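Local coordinates for protein beta-glucuronidase (uncultured Clostridium sp., PDB 6U7J) that is a family 2 beta-glucuronidase that probably hydrolyses beta-D-glucuronides, as gut microbial relatives do when they reactivate estrogens, at residues D15-Q20 with Q273-L278; R81-P86 with G135-T140; R87-Q92 with L190-K195; E196-I201 with I269-D274. All coordinates share one frame; numbering follows the deposited sequence.

In the fold
Followed from the N terminus, the chain opens interaction 1 with the loop 15-20, which waits more than 250 residues for its partner, the edge strand 274-280; interactions 2 and 3 are nested inside the long loop so closed. Those two cross, since 81-86 and 87-92 follow one another before 135-140 and then 190-195 answer them, and both reach the same sheet of the sugar-binding domain. Interaction 4 opens only after interaction 3 has closed, joining 196-201 to 269-274 within the next domain and sharing Gln273 and Asp274 with interaction 1. Interaction 1 ties the N-terminal loop to that second domain; interactions 3 and 4, each internal to its own domain, touch where Pro194 packs on Gln273 and Asp274.

Interaction 1 of 4, residues D15-Q20 with Q273-L278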
# COMPACT_ATOMS: atom_id res chain seq x y z
N ASP B 15 -34.29 -25.88 -17.62
CA ASP B 15 -34.30 -26.35 -19.01
C ASP B 15 -34.45 -27.86 -19.03
O ASP B 15 -33.69 -28.57 -18.36
CB ASP B 15 -33.00 -25.99 -19.74
CG ASP B 15 -32.92 -24.52 -20.11
OD1 ASP B 15 -31.95 -23.87 -19.67
OD2 ASP B 15 -33.81 -24.03 -20.84
N ASN B 16 -35.41 -28.35 -19.82
CA ASN B 16 -35.51 -29.79 -20.08
C ASN B 16 -36.19 -30.02 -21.43
O ASN B 16 -36.12 -29.16 -22.31
CB ASN B 16 -36.25 -30.50 -18.93
CG ASN B 16 -37.60 -29.87 -18.61
OD1 ASN B 16 -38.38 -29.54 -19.51
ND2 ASN B 16 -37.89 -29.72 -17.33
N GLU B 17 -36.85 -31.17 -21.61
CA GLU B 17 -37.54 -31.41 -22.88
C GLU B 17 -38.80 -30.56 -23.03
O GLU B 17 -39.29 -30.41 -24.15
CB GLU B 17 -37.92 -32.89 -23.00
CG GLU B 17 -39.20 -33.25 -22.27
CD GLU B 17 -38.99 -33.48 -20.79
OE1 GLU B 17 -37.89 -33.16 -20.26
OE2 GLU B 17 -39.94 -34.00 -20.14
N ALA B 18 -39.30 -29.99 -21.93
CA ALA B 18 -40.58 -29.30 -21.87
C ALA B 18 -40.47 -27.80 -21.65
O ALA B 18 -41.27 -27.05 -22.20
CB ALA B 18 -41.45 -29.88 -20.75
N ARG B 19 -39.51 -27.35 -20.84
CA ARG B 19 -39.35 -25.94 -20.51
C ARG B 19 -38.01 -25.45 -21.03
O ARG B 19 -37.04 -26.21 -21.14
CB ARG B 19 -39.44 -25.71 -19.00
CG ARG B 19 -40.69 -26.22 -18.31
CD ARG B 19 -40.62 -26.01 -16.81
NE ARG B 19 -41.87 -26.32 -16.11
CZ ARG B 19 -42.29 -25.69 -15.02
NH1 ARG B 19 -41.56 -24.70 -14.50
NH2 ARG B 19 -43.42 -26.04 -14.44
N GLN B 20 -37.96 -24.16 -21.35
CA GLN B 20 -36.72 -23.58 -21.85
C GLN B 20 -36.54 -22.17 -21.28
O GLN B 20 -37.52 -21.51 -20.91
CB GLN B 20 -36.66 -23.55 -23.38
CG GLN B 20 -35.24 -23.40 -23.89
CD GLN B 20 -35.14 -23.44 -25.41
OE1 GLN B 20 -36.08 -23.08 -26.13
NE2 GLN B 20 -33.98 -23.88 -25.89
N GLN B 273 -47.80 -32.48 -20.48
CA GLN B 273 -46.62 -32.17 -21.27
C GLN B 273 -45.48 -31.58 -20.43
O GLN B 273 -44.35 -31.51 -20.92
CB GLN B 273 -46.98 -31.20 -22.40
CG GLN B 273 -47.90 -31.81 -23.47
CD GLN B 273 -47.22 -32.93 -24.23
OE1 GLN B 273 -46.32 -32.70 -25.04
NE2 GLN B 273 -47.64 -34.17 -23.96
N ASP B 274 -45.75 -31.18 -19.19
CA ASP B 274 -44.78 -30.50 -18.34
C ASP B 274 -43.82 -31.49 -17.68
O ASP B 274 -44.07 -32.69 -17.59
CB ASP B 274 -45.48 -29.68 -17.26
CG ASP B 274 -44.57 -28.63 -16.65
OD1 ASP B 274 -43.46 -28.45 -17.20
OD2 ASP B 274 -44.96 -27.99 -15.64
N HIS B 275 -42.71 -30.94 -17.18
CA HIS B 275 -41.69 -31.71 -16.47
C HIS B 275 -40.92 -30.75 -15.57
O HIS B 275 -40.62 -29.62 -15.98
CB HIS B 275 -40.76 -32.42 -17.47
CG HIS B 275 -39.66 -33.22 -16.84
ND1 HIS B 275 -38.50 -33.56 -17.51
CD2 HIS B 275 -39.55 -33.77 -15.60
CE1 HIS B 275 -37.73 -34.28 -16.72
NE2 HIS B 275 -38.33 -34.42 -15.55
N TYR B 276 -40.65 -31.17 -14.33
CA TYR B 276 -39.87 -30.37 -13.40
C TYR B 276 -39.10 -31.29 -12.46
O TYR B 276 -39.67 -32.25 -11.94
CB TYR B 276 -40.73 -29.42 -12.55
CG TYR B 276 -39.90 -28.32 -11.90
CD1 TYR B 276 -39.23 -28.55 -10.70
CD2 TYR B 276 -39.75 -27.07 -12.51
CE1 TYR B 276 -38.44 -27.55 -10.10
CE2 TYR B 276 -38.96 -26.07 -11.93
CZ TYR B 276 -38.32 -26.32 -10.72
OH TYR B 276 -37.55 -25.35 -10.13
N THR B 277 -37.82 -30.97 -12.23
CA THR B 277 -36.92 -31.76 -11.39
C THR B 277 -36.32 -30.87 -10.30
O THR B 277 -35.49 -30.00 -10.59
CB THR B 277 -35.82 -32.39 -12.23
OG1 THR B 277 -36.41 -33.14 -13.29
CG2 THR B 277 -34.94 -33.31 -11.38
N LEU B 278 -36.73 -31.11 -9.06
CA LEU B 278 -36.30 -30.31 -7.91
C LEU B 278 -35.28 -31.08 -7.08
O LEU B 278 -35.62 -32.15 -6.55
CB LEU B 278 -37.51 -29.94 -7.05
CG LEU B 278 -37.19 -29.16 -5.78
CD1 LEU B 278 -36.89 -27.69 -6.10
CD2 LEU B 278 -38.35 -29.26 -4.81
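The guanidinium of Arg19 has Tyr276 CD2 over one face, offset toward the rim, and the carboxylate of Asp274 at its edge, the two planar groups only 6° apart. The ring of Tyr276 stands steeply to it and offers its own edge to NH1. At the edge of the His275 imidazole, in the ring plane, lies Glu17 OE1.

A side-on salt bridge results from the first pairing: Arg19 NE reaches Asp274 OD1 at 2.9 Å and NH2 reaches OD2 at 2.8 Å, both nearly straight and both on syn lone pairs. The arginine chain, extended from CG to NE, sets the guanidinium beside the carboxylate. His275 ND1 donates to the syn lone pair of Glu17 OE1 (2.8 Å), while its NE2 is bound to Asp268. Asn16 divides its amide between two tasks. Its ND2 bonds to His275 O at 3.0 Å from above the carbonyl plane; its OD1 accepts Ala18 N, closing an Asx turn, and Arg19 N, which widens it to an Asx motif. Ala18 CB packs on Gln273 O at 3.3 Å.

Asp274 OD1 also accepts His275 N, so the carboxylate that receives Arg19 braces the start of its own strand. With a carboxylate at each ring nitrogen, His275 would probably favour its protonated form, and the N-terminal loop is held to the second domain largely by paired charges and directed polar bonds.

Interaction 2 of 4, residues R81-P86 with G135-T140; sequences RKFAVP and GENRLT
Arg81 and Leu139 begin a ladder of six backbone hydrogen bonds between the two strands. Arg81, Phe83 and Val85 each exchange a reciprocal pair with Leu139, Asn137 and Gly135 respectively. Leu139 N lies 2.7 Å from Arg81 O. At the far end, Val85 N lies 3.0 Å from Gly135 O. Between these rungs, at the non-hydrogen-bonded pairs, Lys82 CA lies 3.1 Å from Asn137 O in a CA-H...O contact.

Apolar and aromatic packing occupies the face that carries Phe83, Asn137 and Leu139. A CH-pi contact puts Asn137 CB over the phenyl face, 3.8 Å from the ring centroid, with the asparagine amide plane within 15° of the ring. Phe83 CG sits between the backbone N and the carbonyl carbon (chi1 71°), which brings the ring across to the neighbouring strand; Leu139 CB meets its edge 4.0 Å from CD1. The amide end of Asn137 is bound by Asn133 and Asn110.

On the other face a lysine methylene lies against a carboxylate: Lys82 CD is 3.5 Å from Glu136 OE2, and the opposite charges are near but not in contact.

Antiparallel pairing of strands 76-85 and 135-144, with one face turned to Leu24, Leu94 and Leu109, is that of the jelly-roll-like beta-sandwich forming the sugar-binding domain of family 2 glycosyl hydrolases.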
# COMPACT_ATOMS: atom_id res chain seq x y z
N ARG B 81 -33.82 -2.84 -23.28
CA ARG B 81 -33.24 -3.68 -24.31
C ARG B 81 -34.36 -4.32 -25.13
O ARG B 81 -35.55 -4.20 -24.80
CB ARG B 81 -32.31 -4.75 -23.71
CG ARG B 81 -33.02 -5.87 -22.97
CD ARG B 81 -32.13 -7.09 -22.83
NE ARG B 81 -32.08 -7.86 -24.06
CZ ARG B 81 -31.18 -8.80 -24.34
NH1 ARG B 81 -30.22 -9.10 -23.47
NH2 ARG B 81 -31.24 -9.44 -25.49
N LYS B 82 -33.97 -5.00 -26.20
CA LYS B 82 -34.89 -5.74 -27.04
C LYS B 82 -34.68 -7.24 -26.86
O LYS B 82 -33.58 -7.69 -26.55
CB LYS B 82 -34.72 -5.32 -28.50
CG LYS B 82 -35.44 -3.99 -28.76
CD LYS B 82 -34.97 -3.25 -29.99
CE LYS B 82 -35.53 -1.82 -30.01
NZ LYS B 82 -34.85 -0.91 -29.03
N PHE B 83 -35.77 -8.01 -27.01
CA PHE B 83 -35.69 -9.46 -26.97
C PHE B 83 -36.65 -10.06 -27.99
O PHE B 83 -37.57 -9.41 -28.48
CB PHE B 83 -35.97 -10.03 -25.56
CG PHE B 83 -37.40 -9.93 -25.10
CD1 PHE B 83 -37.85 -8.82 -24.40
CD2 PHE B 83 -38.29 -10.98 -25.31
CE1 PHE B 83 -39.16 -8.75 -23.95
CE2 PHE B 83 -39.60 -10.90 -24.86
CZ PHE B 83 -40.03 -9.79 -24.18
N ALA B 84 -36.40 -11.33 -28.32
CA ALA B 84 -37.15 -12.02 -29.36
C ALA B 84 -37.90 -13.20 -28.78
O ALA B 84 -37.37 -13.93 -27.93
CB ALA B 84 -36.21 -12.51 -30.47
N VAL B 85 -39.14 -13.38 -29.22
CA VAL B 85 -39.89 -14.62 -28.99
C VAL B 85 -39.77 -15.46 -30.26
O VAL B 85 -40.20 -15.00 -31.33
CB VAL B 85 -41.36 -14.36 -28.63
CG1 VAL B 85 -42.06 -15.69 -28.27
CG2 VAL B 85 -41.48 -13.40 -27.46
N PRO B 86 -39.20 -16.66 -30.18
CA PRO B 86 -39.11 -17.50 -31.38
C PRO B 86 -40.49 -17.97 -31.83
O PRO B 86 -41.43 -18.07 -31.03
CB PRO B 86 -38.25 -18.69 -30.91
CG PRO B 86 -37.76 -18.34 -29.52
CD PRO B 86 -38.72 -17.34 -28.97
N GLY B 135 -41.16 -12.61 -32.54
CA GLY B 135 -40.09 -11.73 -32.95
C GLY B 135 -39.78 -10.66 -31.92
O GLY B 135 -39.87 -10.91 -30.71
N GLU B 136 -39.46 -9.46 -32.40
CA GLU B 136 -38.84 -8.42 -31.59
C GLU B 136 -39.83 -7.79 -30.61
O GLU B 136 -40.97 -7.48 -30.96
CB GLU B 136 -38.26 -7.35 -32.51
CG GLU B 136 -37.75 -6.12 -31.82
CD GLU B 136 -36.51 -5.56 -32.48
OE1 GLU B 136 -35.50 -6.30 -32.60
OE2 GLU B 136 -36.55 -4.37 -32.87
N ASN B 137 -39.37 -7.60 -29.37
CA ASN B 137 -40.09 -6.87 -28.33
C ASN B 137 -39.14 -5.86 -27.67
O ASN B 137 -37.92 -5.99 -27.74
CB ASN B 137 -40.65 -7.82 -27.26
CG ASN B 137 -41.77 -8.72 -27.80
OD1 ASN B 137 -42.95 -8.48 -27.55
ND2 ASN B 137 -41.39 -9.76 -28.55
N ARG B 138 -39.72 -4.84 -27.03
CA ARG B 138 -38.94 -3.83 -26.32
C ARG B 138 -39.24 -3.95 -24.84
O ARG B 138 -40.40 -3.96 -24.43
CB ARG B 138 -39.26 -2.41 -26.81
CG ARG B 138 -38.47 -1.32 -26.09
CD ARG B 138 -38.46 0.02 -26.86
NE ARG B 138 -39.81 0.54 -27.04
CZ ARG B 138 -40.46 1.26 -26.13
NH1 ARG B 138 -39.87 1.55 -24.98
NH2 ARG B 138 -41.69 1.67 -26.36
N LEU B 139 -38.18 -4.04 -24.04
CA LEU B 139 -38.28 -4.21 -22.60
C LEU B 139 -37.65 -2.99 -21.93
O LEU B 139 -36.47 -2.71 -22.14
CB LEU B 139 -37.59 -5.51 -22.15
CG LEU B 139 -37.54 -5.75 -20.64
CD1 LEU B 139 -38.93 -5.67 -20.01
CD2 LEU B 139 -36.88 -7.10 -20.32
N THR B 140 -38.46 -2.27 -21.15
CA THR B 140 -38.02 -1.07 -20.45
C THR B 140 -38.24 -1.29 -18.97
O THR B 140 -39.33 -1.69 -18.56
CB THR B 140 -38.79 0.18 -20.93
OG1 THR B 140 -38.87 0.17 -22.37
CG2 THR B 140 -38.10 1.47 -20.45

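Interaction 3 of 4, residues R87-Q92 with L190-K195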
# COMPACT_ATOMS: atom_id res chain seq x y z
N ARG B 87 -40.61 -18.22 -33.15
CA ARG B 87 -41.77 -18.92 -33.67
C ARG B 87 -42.01 -20.22 -32.92
O ARG B 87 -43.15 -20.55 -32.57
CB ARG B 87 -41.58 -19.23 -35.16
CG ARG B 87 -42.03 -18.13 -36.09
CD ARG B 87 -42.04 -18.58 -37.54
NE ARG B 87 -40.75 -19.13 -37.94
CZ ARG B 87 -39.91 -18.52 -38.77
NH1 ARG B 87 -40.23 -17.33 -39.29
NH2 ARG B 87 -38.76 -19.09 -39.08
N LEU B 88 -40.94 -20.96 -32.61
CA LEU B 88 -41.06 -22.27 -32.00
C LEU B 88 -41.63 -22.24 -30.58
O LEU B 88 -41.91 -23.31 -30.03
CB LEU B 88 -39.69 -22.95 -32.02
CG LEU B 88 -39.23 -23.08 -33.47
CD1 LEU B 88 -37.81 -23.59 -33.57
CD2 LEU B 88 -40.17 -24.01 -34.23
N TRP B 89 -41.83 -21.07 -29.98
CA TRP B 89 -42.50 -20.94 -28.69
C TRP B 89 -43.97 -20.57 -28.84
O TRP B 89 -44.62 -20.26 -27.84
CB TRP B 89 -41.80 -19.88 -27.83
CG TRP B 89 -40.46 -20.29 -27.25
CD1 TRP B 89 -39.67 -21.31 -27.67
CD2 TRP B 89 -39.77 -19.68 -26.15
NE1 TRP B 89 -38.52 -21.37 -26.91
CE2 TRP B 89 -38.57 -20.38 -25.97
CE3 TRP B 89 -40.06 -18.60 -25.31
CZ2 TRP B 89 -37.64 -20.04 -24.97
CZ3 TRP B 89 -39.14 -18.26 -24.32
CH2 TRP B 89 -37.95 -18.99 -24.16
N LYS B 90 -44.49 -20.61 -30.07
CA LYS B 90 -45.83 -20.17 -30.48
C LYS B 90 -46.93 -20.35 -29.44
O LYS B 90 -47.61 -19.38 -29.07
CB LYS B 90 -46.22 -20.92 -31.76
CG LYS B 90 -47.50 -20.41 -32.41
CD LYS B 90 -47.68 -21.02 -33.79
CE LYS B 90 -48.27 -22.42 -33.69
NZ LYS B 90 -47.63 -23.37 -34.64
N ASP B 91 -47.13 -21.59 -28.96
CA ASP B 91 -48.25 -21.90 -28.08
C ASP B 91 -47.82 -22.16 -26.64
O ASP B 91 -48.53 -22.85 -25.90
CB ASP B 91 -49.02 -23.10 -28.62
CG ASP B 91 -49.79 -22.77 -29.88
OD1 ASP B 91 -50.60 -21.82 -29.85
OD2 ASP B 91 -49.56 -23.44 -30.91
N GLN B 92 -46.67 -21.63 -26.22
CA GLN B 92 -46.21 -21.90 -24.87
C GLN B 92 -46.63 -20.78 -23.92
O GLN B 92 -46.97 -19.67 -24.32
CB GLN B 92 -44.70 -22.10 -24.85
CG GLN B 92 -44.19 -23.13 -25.84
CD GLN B 92 -44.96 -24.45 -25.78
OE1 GLN B 92 -45.61 -24.85 -26.75
NE2 GLN B 92 -44.88 -25.12 -24.64
N LEU B 190 -36.30 -14.80 -19.82
CA LEU B 190 -37.58 -15.15 -20.44
C LEU B 190 -37.61 -16.67 -20.58
O LEU B 190 -36.71 -17.25 -21.18
CB LEU B 190 -37.74 -14.47 -21.80
CG LEU B 190 -39.08 -14.77 -22.50
CD1 LEU B 190 -40.21 -13.94 -21.89
CD2 LEU B 190 -38.98 -14.52 -23.99
N TYR B 191 -38.65 -17.31 -20.04
CA TYR B 191 -38.70 -18.76 -20.07
C TYR B 191 -40.10 -19.24 -20.46
O TYR B 191 -41.09 -18.53 -20.28
CB TYR B 191 -38.27 -19.36 -18.73
CG TYR B 191 -39.20 -19.23 -17.54
CD1 TYR B 191 -40.20 -20.19 -17.30
CD2 TYR B 191 -39.02 -18.23 -16.60
CE1 TYR B 191 -41.03 -20.11 -16.18
CE2 TYR B 191 -39.84 -18.14 -15.47
CZ TYR B 191 -40.84 -19.09 -15.27
OH TYR B 191 -41.66 -19.02 -14.16
N CYS B 192 -40.18 -20.46 -21.01
CA CYS B 192 -41.44 -21.01 -21.46
C CYS B 192 -41.77 -22.30 -20.71
O CYS B 192 -40.89 -22.99 -20.18
CB CYS B 192 -41.45 -21.24 -23.01
SG CYS B 192 -40.37 -22.51 -23.69
N THR B 193 -43.07 -22.58 -20.60
CA THR B 193 -43.62 -23.83 -20.09
C THR B 193 -44.86 -24.20 -20.91
O THR B 193 -45.42 -23.35 -21.62
CB THR B 193 -44.04 -23.77 -18.61
OG1 THR B 193 -45.26 -23.04 -18.46
CG2 THR B 193 -42.94 -23.17 -17.69
N PRO B 194 -45.30 -25.46 -20.82
CA PRO B 194 -46.65 -25.79 -21.32
C PRO B 194 -47.71 -25.00 -20.57
O PRO B 194 -47.50 -24.52 -19.45
CB PRO B 194 -46.77 -27.30 -21.03
CG PRO B 194 -45.35 -27.79 -20.96
CD PRO B 194 -44.56 -26.65 -20.38
N LYS B 195 -48.88 -24.85 -21.21
CA LYS B 195 -49.95 -24.06 -20.60
C LYS B 195 -50.57 -24.76 -19.39
O LYS B 195 -51.15 -24.09 -18.53
CB LYS B 195 -51.03 -23.74 -21.63
CG LYS B 195 -50.50 -22.98 -22.82
CD LYS B 195 -51.39 -21.81 -23.20
CE LYS B 195 -50.68 -20.89 -24.21
NZ LYS B 195 -51.63 -20.05 -25.01
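Sulfur-aromatic packing, without a hydrogen bond between the two segments, joins 87-92, the connection between strands 76-85 and 93-98, to the strand 190-193 beside the second subunit. Trp89 and Cys192 carry it. The thiol sulfur lies over the indole, SG 3.8 Å from the centroid of the five-membered ring and 17° off its normal, and Cys192 CB covers the six-membered ring of the same residue at 3.9 Å, so a single small side chain spans both rings. Cys192 SG is directed there by a chi1 of 68°, between its backbone N and carbonyl carbon. Leu190 adds CD2 against Trp89 CZ3 at 3.8 Å, while its carbonyl oxygen lies at the indole edge.

The turn supplying the indole combines a 3-10 segment, 87-89, with a type I beta turn from Trp89 to Gln92, and so links two strands of the beta-sandwich. Trp89 NE1 is bound by Gln20, and Gln20 of the second subunit packs on the same side chain, which places the indole near the subunit interface.

Beyond the ring, Gln92 CB rests 3.5 Å from Thr193 O and also touches Cys192 CB. Farther along, Lys195 lays its aliphatic chain over the turn, CE 3.4 Å from Asp91 O.

Interaction 4 of 4, residues E196-I201 with I269-D274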
# COMPACT_ATOMS: atom_id res chain seq x y z
N GLU B 196 -50.44 -26.07 -19.28
CA GLU B 196 -50.81 -26.79 -18.06
C GLU B 196 -49.51 -27.25 -17.42
O GLU B 196 -48.76 -28.02 -18.04
CB GLU B 196 -51.74 -27.97 -18.35
CG GLU B 196 -52.94 -27.62 -19.24
CD GLU B 196 -54.03 -28.70 -19.21
OE1 GLU B 196 -55.23 -28.34 -19.25
OE2 GLU B 196 -53.68 -29.90 -19.17
N TYR B 197 -49.24 -26.79 -16.20
CA TYR B 197 -47.87 -26.80 -15.71
C TYR B 197 -47.81 -26.84 -14.19
O TYR B 197 -48.76 -26.47 -13.49
CB TYR B 197 -47.11 -25.58 -16.21
CG TYR B 197 -47.59 -24.31 -15.56
CD1 TYR B 197 -48.70 -23.62 -16.05
CD2 TYR B 197 -46.94 -23.79 -14.44
CE1 TYR B 197 -49.14 -22.46 -15.45
CE2 TYR B 197 -47.38 -22.63 -13.83
CZ TYR B 197 -48.48 -21.97 -14.34
OH TYR B 197 -48.92 -20.81 -13.75
N ILE B 198 -46.64 -27.22 -13.70
CA ILE B 198 -46.37 -27.28 -12.27
C ILE B 198 -46.05 -25.88 -11.76
O ILE B 198 -45.10 -25.24 -12.24
CB ILE B 198 -45.22 -28.26 -11.98
CG1 ILE B 198 -45.60 -29.66 -12.48
CG2 ILE B 198 -44.87 -28.27 -10.51
CD1 ILE B 198 -44.40 -30.50 -12.92
N GLU B 199 -46.83 -25.41 -10.78
CA GLU B 199 -46.70 -24.07 -10.21
C GLU B 199 -45.80 -24.03 -8.97
O GLU B 199 -44.95 -23.14 -8.85
CB GLU B 199 -48.08 -23.53 -9.82
CG GLU B 199 -49.13 -23.57 -10.93
CD GLU B 199 -50.48 -23.00 -10.48
OE1 GLU B 199 -50.86 -23.19 -9.31
OE2 GLU B 199 -51.16 -22.34 -11.29
N ASP B 200 -45.98 -24.96 -8.03
CA ASP B 200 -45.29 -24.89 -6.75
C ASP B 200 -45.03 -26.29 -6.22
O ASP B 200 -45.83 -27.21 -6.42
CB ASP B 200 -46.11 -24.09 -5.74
CG ASP B 200 -45.28 -23.62 -4.56
OD1 ASP B 200 -44.09 -23.99 -4.48
OD2 ASP B 200 -45.82 -22.87 -3.71
N ILE B 201 -43.89 -26.45 -5.54
CA ILE B 201 -43.47 -27.69 -4.91
C ILE B 201 -42.97 -27.37 -3.51
O ILE B 201 -42.13 -26.47 -3.34
CB ILE B 201 -42.34 -28.40 -5.68
CG1 ILE B 201 -42.68 -28.58 -7.16
CG2 ILE B 201 -41.96 -29.73 -5.02
CD1 ILE B 201 -41.44 -28.92 -7.98
N ILE B 269 -40.76 -34.86 -11.63
CA ILE B 269 -42.20 -34.75 -11.75
C ILE B 269 -42.58 -34.63 -13.22
O ILE B 269 -42.03 -33.80 -13.95
CB ILE B 269 -42.73 -33.53 -10.97
CG1 ILE B 269 -42.22 -33.55 -9.53
CG2 ILE B 269 -44.25 -33.46 -11.04
CD1 ILE B 269 -42.51 -32.28 -8.75
N TYR B 270 -43.56 -35.44 -13.64
CA TYR B 270 -44.13 -35.38 -14.98
C TYR B 270 -45.62 -35.10 -14.88
O TYR B 270 -46.35 -35.81 -14.18
CB TYR B 270 -43.88 -36.68 -15.75
CG TYR B 270 -42.42 -36.93 -16.08
CD1 TYR B 270 -41.56 -37.50 -15.16
CD2 TYR B 270 -41.91 -36.59 -17.33
CE1 TYR B 270 -40.22 -37.73 -15.46
CE2 TYR B 270 -40.59 -36.81 -17.65
CZ TYR B 270 -39.75 -37.38 -16.71
OH TYR B 270 -38.43 -37.59 -17.05
N PHE B 271 -46.08 -34.06 -15.58
CA PHE B 271 -47.46 -33.60 -15.48
C PHE B 271 -47.89 -33.19 -16.89
O PHE B 271 -47.54 -32.09 -17.35
CB PHE B 271 -47.60 -32.46 -14.48
CG PHE B 271 -48.98 -31.87 -14.39
CD1 PHE B 271 -50.01 -32.55 -13.76
CD2 PHE B 271 -49.26 -30.62 -14.94
CE1 PHE B 271 -51.29 -32.00 -13.66
CE2 PHE B 271 -50.53 -30.06 -14.85
CZ PHE B 271 -51.56 -30.76 -14.22
N GLY B 272 -48.62 -34.07 -17.56
CA GLY B 272 -49.08 -33.78 -18.91
C GLY B 272 -47.92 -33.65 -19.88
O GLY B 272 -47.15 -34.59 -20.10
N GLN B 273 -47.80 -32.48 -20.48
CA GLN B 273 -46.62 -32.17 -21.27
C GLN B 273 -45.48 -31.58 -20.43
O GLN B 273 -44.35 -31.51 -20.92
CB GLN B 273 -46.98 -31.20 -22.40
CG GLN B 273 -47.90 -31.81 -23.47
CD GLN B 273 -47.22 -32.93 -24.23
OE1 GLN B 273 -46.32 -32.70 -25.04
NE2 GLN B 273 -47.64 -34.17 -23.96
N ASP B 274 -45.75 -31.18 -19.19
CA ASP B 274 -44.78 -30.50 -18.34
C ASP B 274 -43.82 -31.49 -17.68
O ASP B 274 -44.07 -32.69 -17.59
CB ASP B 274 -45.48 -29.68 -17.26
CG ASP B 274 -44.57 -28.63 -16.65
OD1 ASP B 274 -43.46 -28.45 -17.20
OD2 ASP B 274 -44.96 -27.99 -15.64
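Ile198 and Ile269 meet at an oblique angle, the CD1 methyl of Ile198 reaching the CG2 branch of Ile269 at 3.5 Å. Next to them Ile201 and Ile269 point at one another tip to tip, their CD1 methyls 3.6 Å apart. Ile269 thus serves two partners with different branches: its CG1 lies opposite its carbonyl carbon (chi1 -52°), sending CD1 to Ile201, while CG2 remains for Ile198.

Phe271 runs past Ile198 in the opposite direction, CB to CG1 at 4.0 Å. Its ring is turned edge-on to the neighbouring backbone: Tyr197 N lies in the ring plane at 3.8 Å from CE2, and the carbonyl carbon of Glu196 lies at the same rim. This is contact with the ring edge, not stacking.

Across the two segments one hydrogen bond forms, from Ile198 N to Asp274 OD2 at 2.7 Å. The N-H...O angle is 168°, and the donor meets OD2 nearly in line with its C-O bond; Arg19 joins both residues, binding Asp274 OD2 and Ile198 O. Tyr197 CB also approaches Asp274 OD2, at 3.3 Å. A type II' turn from Phe271 to Asp274, with Gly272 at positive phi, brings the aspartate round to this backbone.

The strand axes of 198-201 and 269-271 are 9.7 Å apart at closest approach and run roughly antiparallel, so the side chains pack between two sheets of a sandwich rather than within one. Ile218 of strand 211-220, Ile227 of strand 227-232 and Tyr276 and Leu278 of strand 274-280 extend the apolar layer around them.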